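Local coordinates for hypothetical sugar ABC-transporter sugar binding protein (Arthrobacter globiformis, PDB 7BVT), which probably binds cyclic alpha-maltosyl-1,6-maltose outside the cell as the solute-binding component of a sugar ABC transporter, at residues L197-G210 against T224-D236. Residues are numbered along the deposited sequence; the frame is centred on the assembly and turned at random.
Sequences LTWNFQVNLWQAGG and TPEGAEALQYWVD. With GLC (alpha-D-glucopyranose), chain B; GLC (alpha-D-glucopyranose), chain C.
Trp234 lies in a hole made by Leu197, Asn200, Phe201 and Asn204, and Phe201 in return sits among Gly227, Ala230, Leu231 and Trp234, a reciprocal knobs-into-holes pair between the obliquely antiparallel helices 195-207 and 225-239 of the solute-binding fold. The two rings form a T-shaped pair, planes 68° apart, with Phe201 CD1 directed over the indole face, 3.9 Å from Trp234 CE2. With CG anti to the backbone N (chi1 -177°), Phe201 extends its ring until CZ meets Ala230 CB at 3.7 Å; the small Ala230 lets the benzyl group lie close to the helix backbone. Tryptophan suits its place because one side chain can both fill a hole and donate a hydrogen bond: Trp234 NE1 gives a fairly straight one (159°) to Asn204 OD1 at 2.8 Å. Asn204 ND2 donates to Gln207 OE1 at 2.8 Å, so the buried amide is gripped at both oxygen and nitrogen and its rotation is fixed. An alanine in place of Trp234 would probably open a gap beside Phe201 and leave Asn204 OD1 without its indole donor. Helix 165-179 flanks the pair, Trp165 stacking on Tyr233, as do Leu392 against Trp234 and Leu402 against Leu231.

The looser, watered side lies at Ala208, Glu226 and Glu229, where a water is within hydrogen-bonding distance of both Ala208 O and Glu229 OE1. The backbones nevertheless stay close at Gly210, whose CA is 3.6 Å from Glu226 CB; a side chain there would clash with Leu205 CD1. On the far side of helix 195-207, Trp199 NE1 donates to O6 of the chain B glucose at 3.1 Å, while C6 of the chain C glucose lies over its ring. One face of this helix is thus fixed by an aromatic interlock and a buried amide bond, and the opposite face offers Trp199 to the sugar.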
# COMPACT_ATOMS: atom_id res chain seq x y z
N LEU A 197 -4.26 4.92 -10.45
CA LEU A 197 -3.77 6.28 -10.76
C LEU A 197 -3.51 7.00 -9.44
O LEU A 197 -2.39 7.50 -9.23
CB LEU A 197 -4.80 7.01 -11.64
CG LEU A 197 -4.39 8.36 -12.20
CD1 LEU A 197 -5.32 8.79 -13.35
CD2 LEU A 197 -4.41 9.44 -11.15
N THR A 198 -4.51 7.09 -8.57
CA THR A 198 -4.43 7.92 -7.36
C THR A 198 -3.23 7.50 -6.51
O THR A 198 -2.48 8.37 -6.08
CB THR A 198 -5.73 7.87 -6.57
OG1 THR A 198 -6.74 8.38 -7.43
CG2 THR A 198 -5.63 8.61 -5.26
N TRP A 199 -3.07 6.22 -6.23
CA TRP A 199 -2.09 5.80 -5.20
C TRP A 199 -0.67 5.83 -5.79
O TRP A 199 0.27 6.07 -5.04
CB TRP A 199 -2.51 4.49 -4.57
CG TRP A 199 -1.77 3.24 -4.88
CD1 TRP A 199 -1.60 2.64 -6.10
CD2 TRP A 199 -1.15 2.36 -3.93
NE1 TRP A 199 -0.87 1.49 -5.96
CE2 TRP A 199 -0.60 1.28 -4.65
CE3 TRP A 199 -1.00 2.39 -2.55
CZ2 TRP A 199 0.05 0.22 -4.00
CZ3 TRP A 199 -0.35 1.35 -1.92
CH2 TRP A 199 0.22 0.33 -2.64
N ASN A 200 -0.54 5.71 -7.11
CA ASN A 200 0.78 5.96 -7.76
C ASN A 200 1.11 7.44 -7.74
O ASN A 200 2.28 7.80 -7.49
CB ASN A 200 0.77 5.37 -9.17
CG ASN A 200 1.06 3.88 -9.19
OD1 ASN A 200 0.16 3.06 -9.47
ND2 ASN A 200 2.27 3.54 -8.84
N PHE A 201 0.13 8.30 -8.03
CA PHE A 201 0.33 9.75 -8.01
C PHE A 201 0.66 10.25 -6.61
O PHE A 201 1.51 11.12 -6.46
CB PHE A 201 -0.91 10.46 -8.55
CG PHE A 201 -0.71 11.94 -8.63
CD1 PHE A 201 0.00 12.52 -9.68
CD2 PHE A 201 -1.15 12.76 -7.62
CE1 PHE A 201 0.25 13.88 -9.68
CE2 PHE A 201 -0.94 14.11 -7.65
CZ PHE A 201 -0.24 14.68 -8.68
N GLN A 202 -0.01 9.72 -5.58
CA GLN A 202 0.21 10.23 -4.22
C GLN A 202 1.70 10.13 -3.87
O GLN A 202 2.19 10.93 -3.13
CB GLN A 202 -0.61 9.43 -3.21
CG GLN A 202 -2.06 9.87 -3.17
CD GLN A 202 -3.02 8.81 -2.63
OE1 GLN A 202 -2.69 7.63 -2.53
NE2 GLN A 202 -4.25 9.25 -2.31
N VAL A 203 2.38 9.09 -4.33
CA VAL A 203 3.83 8.93 -4.04
C VAL A 203 4.54 10.21 -4.44
O VAL A 203 5.29 10.76 -3.66
CB VAL A 203 4.40 7.75 -4.84
CG1 VAL A 203 5.92 7.71 -4.75
CG2 VAL A 203 3.79 6.45 -4.39
N ASN A 204 4.32 10.66 -5.67
CA ASN A 204 5.06 11.82 -6.22
C ASN A 204 4.55 13.13 -5.61
O ASN A 204 5.38 14.03 -5.34
CB ASN A 204 4.89 11.83 -7.73
CG ASN A 204 5.53 10.64 -8.42
OD1 ASN A 204 4.96 10.11 -9.38
ND2 ASN A 204 6.65 10.14 -7.91
N LEU A 205 3.26 13.21 -5.25
CA LEU A 205 2.70 14.37 -4.53
C LEU A 205 3.46 14.50 -3.18
O LEU A 205 3.93 15.57 -2.82
CB LEU A 205 1.20 14.14 -4.35
CG LEU A 205 0.50 15.15 -3.43
CD1 LEU A 205 0.43 16.53 -4.07
CD2 LEU A 205 -0.88 14.63 -3.10
N TRP A 206 3.58 13.43 -2.42
CA TRP A 206 4.30 13.46 -1.12
C TRP A 206 5.80 13.75 -1.29
O TRP A 206 6.34 14.56 -0.47
CB TRP A 206 4.07 12.17 -0.38
CG TRP A 206 2.70 11.98 0.14
CD1 TRP A 206 1.86 12.91 0.70
CD2 TRP A 206 1.98 10.74 0.15
NE1 TRP A 206 0.66 12.32 1.05
CE2 TRP A 206 0.70 10.99 0.70
CE3 TRP A 206 2.28 9.45 -0.33
CZ2 TRP A 206 -0.24 9.99 0.85
CZ3 TRP A 206 1.35 8.46 -0.13
CH2 TRP A 206 0.11 8.73 0.44
N GLN A 207 6.44 13.21 -2.32
CA GLN A 207 7.87 13.47 -2.54
C GLN A 207 8.08 14.96 -2.83
O GLN A 207 9.11 15.47 -2.44
CB GLN A 207 8.35 12.69 -3.76
CG GLN A 207 8.41 11.19 -3.52
CD GLN A 207 8.77 10.47 -4.79
OE1 GLN A 207 8.45 10.95 -5.88
NE2 GLN A 207 9.50 9.35 -4.68
N ALA A 208 7.14 15.64 -3.47
CA ALA A 208 7.24 17.09 -3.77
C ALA A 208 6.95 17.93 -2.51
O ALA A 208 7.10 19.17 -2.57
CB ALA A 208 6.30 17.45 -4.89
N GLY A 209 6.57 17.32 -1.39
CA GLY A 209 6.26 18.06 -0.15
C GLY A 209 4.80 18.38 -0.06
O GLY A 209 4.42 19.19 0.80
N GLY A 210 3.98 17.76 -0.92
CA GLY A 210 2.53 18.01 -1.01
C GLY A 210 1.73 17.18 -0.03
O GLY A 210 2.29 16.30 0.62
N THR A 224 -1.74 22.96 -5.10
CA THR A 224 -0.62 23.69 -4.52
C THR A 224 0.53 23.65 -5.53
O THR A 224 0.48 22.90 -6.48
CB THR A 224 -0.16 23.03 -3.23
OG1 THR A 224 0.22 21.68 -3.56
CG2 THR A 224 -1.24 23.04 -2.18
N PRO A 225 1.58 24.45 -5.31
CA PRO A 225 2.75 24.34 -6.19
C PRO A 225 3.31 22.91 -6.17
O PRO A 225 3.82 22.48 -7.18
CB PRO A 225 3.71 25.35 -5.56
CG PRO A 225 2.77 26.39 -4.96
CD PRO A 225 1.64 25.59 -4.39
N GLU A 226 3.19 22.24 -5.02
CA GLU A 226 3.77 20.88 -4.84
C GLU A 226 2.95 19.94 -5.71
O GLU A 226 3.51 19.06 -6.40
CB GLU A 226 3.77 20.44 -3.39
CG GLU A 226 4.71 21.25 -2.54
CD GLU A 226 4.25 22.65 -2.14
OE1 GLU A 226 3.05 23.00 -2.31
OE2 GLU A 226 5.11 23.38 -1.64
N GLY A 227 1.62 20.03 -5.60
CA GLY A 227 0.73 19.24 -6.48
C GLY A 227 1.02 19.46 -7.94
O GLY A 227 0.97 18.51 -8.72
N ALA A 228 1.18 20.72 -8.37
CA ALA A 228 1.46 21.03 -9.79
C ALA A 228 2.84 20.48 -10.18
O ALA A 228 2.95 19.96 -11.28
CB ALA A 228 1.43 22.53 -10.02
N GLU A 229 3.80 20.48 -9.27
CA GLU A 229 5.15 19.90 -9.56
C GLU A 229 4.97 18.40 -9.87
O GLU A 229 5.51 17.89 -10.86
CB GLU A 229 6.08 20.08 -8.37
CG GLU A 229 7.50 19.71 -8.69
CD GLU A 229 8.48 19.80 -7.53
OE1 GLU A 229 8.15 20.47 -6.55
OE2 GLU A 229 9.59 19.18 -7.67
N ALA A 230 4.19 17.70 -9.06
CA ALA A 230 3.99 16.25 -9.24
C ALA A 230 3.21 16.00 -10.52
O ALA A 230 3.54 15.08 -11.28
CB ALA A 230 3.32 15.62 -8.02
N LEU A 231 2.11 16.73 -10.76
CA LEU A 231 1.32 16.49 -12.01
C LEU A 231 2.12 16.93 -13.26
O LEU A 231 2.00 16.27 -14.31
CB LEU A 231 -0.04 17.18 -11.90
CG LEU A 231 -0.97 16.90 -13.10
CD1 LEU A 231 -1.16 15.42 -13.34
CD2 LEU A 231 -2.32 17.60 -12.93
N GLN A 232 2.91 17.98 -13.17
CA GLN A 232 3.74 18.45 -14.32
C GLN A 232 4.77 17.37 -14.65
O GLN A 232 5.07 17.15 -15.85
CB GLN A 232 4.45 19.75 -13.98
CG GLN A 232 5.09 20.39 -15.21
CD GLN A 232 4.04 20.83 -16.20
OE1 GLN A 232 3.17 21.68 -15.88
NE2 GLN A 232 4.08 20.27 -17.40
N TYR A 233 5.23 16.64 -13.64
CA TYR A 233 6.17 15.51 -13.86
C TYR A 233 5.50 14.44 -14.73
O TYR A 233 6.10 13.96 -15.72
CB TYR A 233 6.63 14.95 -12.52
CG TYR A 233 7.49 13.71 -12.44
CD1 TYR A 233 8.64 13.55 -13.17
CD2 TYR A 233 7.22 12.79 -11.45
CE1 TYR A 233 9.47 12.46 -12.99
CE2 TYR A 233 8.04 11.70 -11.23
CZ TYR A 233 9.19 11.55 -11.99
OH TYR A 233 10.03 10.51 -11.74
N TRP A 234 4.32 13.98 -14.31
CA TRP A 234 3.54 13.03 -15.11
C TRP A 234 3.34 13.60 -16.52
O TRP A 234 3.54 12.86 -17.49
CB TRP A 234 2.19 12.66 -14.46
CG TRP A 234 2.33 11.74 -13.28
CD1 TRP A 234 3.21 11.85 -12.22
CD2 TRP A 234 1.52 10.61 -12.99
NE1 TRP A 234 3.02 10.82 -11.34
CE2 TRP A 234 2.02 10.02 -11.80
CE3 TRP A 234 0.47 9.98 -13.65
CZ2 TRP A 234 1.43 8.91 -11.23
CZ3 TRP A 234 -0.10 8.86 -13.10
CH2 TRP A 234 0.40 8.30 -11.92
N VAL A 235 2.89 14.84 -16.63
CA VAL A 235 2.50 15.36 -17.98
C VAL A 235 3.75 15.49 -18.85
O VAL A 235 3.69 15.16 -20.06
CB VAL A 235 1.72 16.67 -17.85
CG1 VAL A 235 1.56 17.36 -19.20
CG2 VAL A 235 0.38 16.42 -17.20
N ASP A 236 4.87 15.84 -18.23
CA ASP A 236 6.15 15.96 -18.97
C ASP A 236 6.59 14.60 -19.48
O ASP A 236 7.09 14.53 -20.61
CB ASP A 236 7.28 16.58 -18.16
CG ASP A 236 7.12 18.06 -17.91
OD1 ASP A 236 6.24 18.66 -18.50
OD2 ASP A 236 7.88 18.58 -17.07
C1 GLC B . -4.06 -0.27 -7.43
C2 GLC B . -4.95 -0.77 -8.58
C3 GLC B . -4.51 -2.18 -8.93
C4 GLC B . -3.02 -2.22 -9.33
C5 GLC B . -2.12 -1.45 -8.33
C6 GLC B . -0.85 -0.98 -9.01
O2 GLC B . -6.33 -0.76 -8.15
O3 GLC B . -5.31 -2.71 -10.00
O4 GLC B . -2.63 -3.60 -9.40
O5 GLC B . -2.72 -0.19 -7.89
O6 GLC B . 0.07 -0.64 -7.97
C1 GLC C . -2.26 -3.26 -3.05
C2 GLC C . -2.36 -2.72 -1.65
C3 GLC C . -3.65 -1.96 -1.48
C4 GLC C . -3.72 -0.88 -2.57
C5 GLC C . -3.70 -1.55 -3.94
C6 GLC C . -3.74 -0.49 -5.06
O2 GLC C . -2.15 -3.80 -0.76
O3 GLC C . -3.69 -1.41 -0.15
O4 GLC C . -4.92 -0.13 -2.49
O5 GLC C . -2.49 -2.24 -4.07
O6 GLC C . -4.21 -1.13 -6.25
O HOH W 1 9.07 20.58 -3.84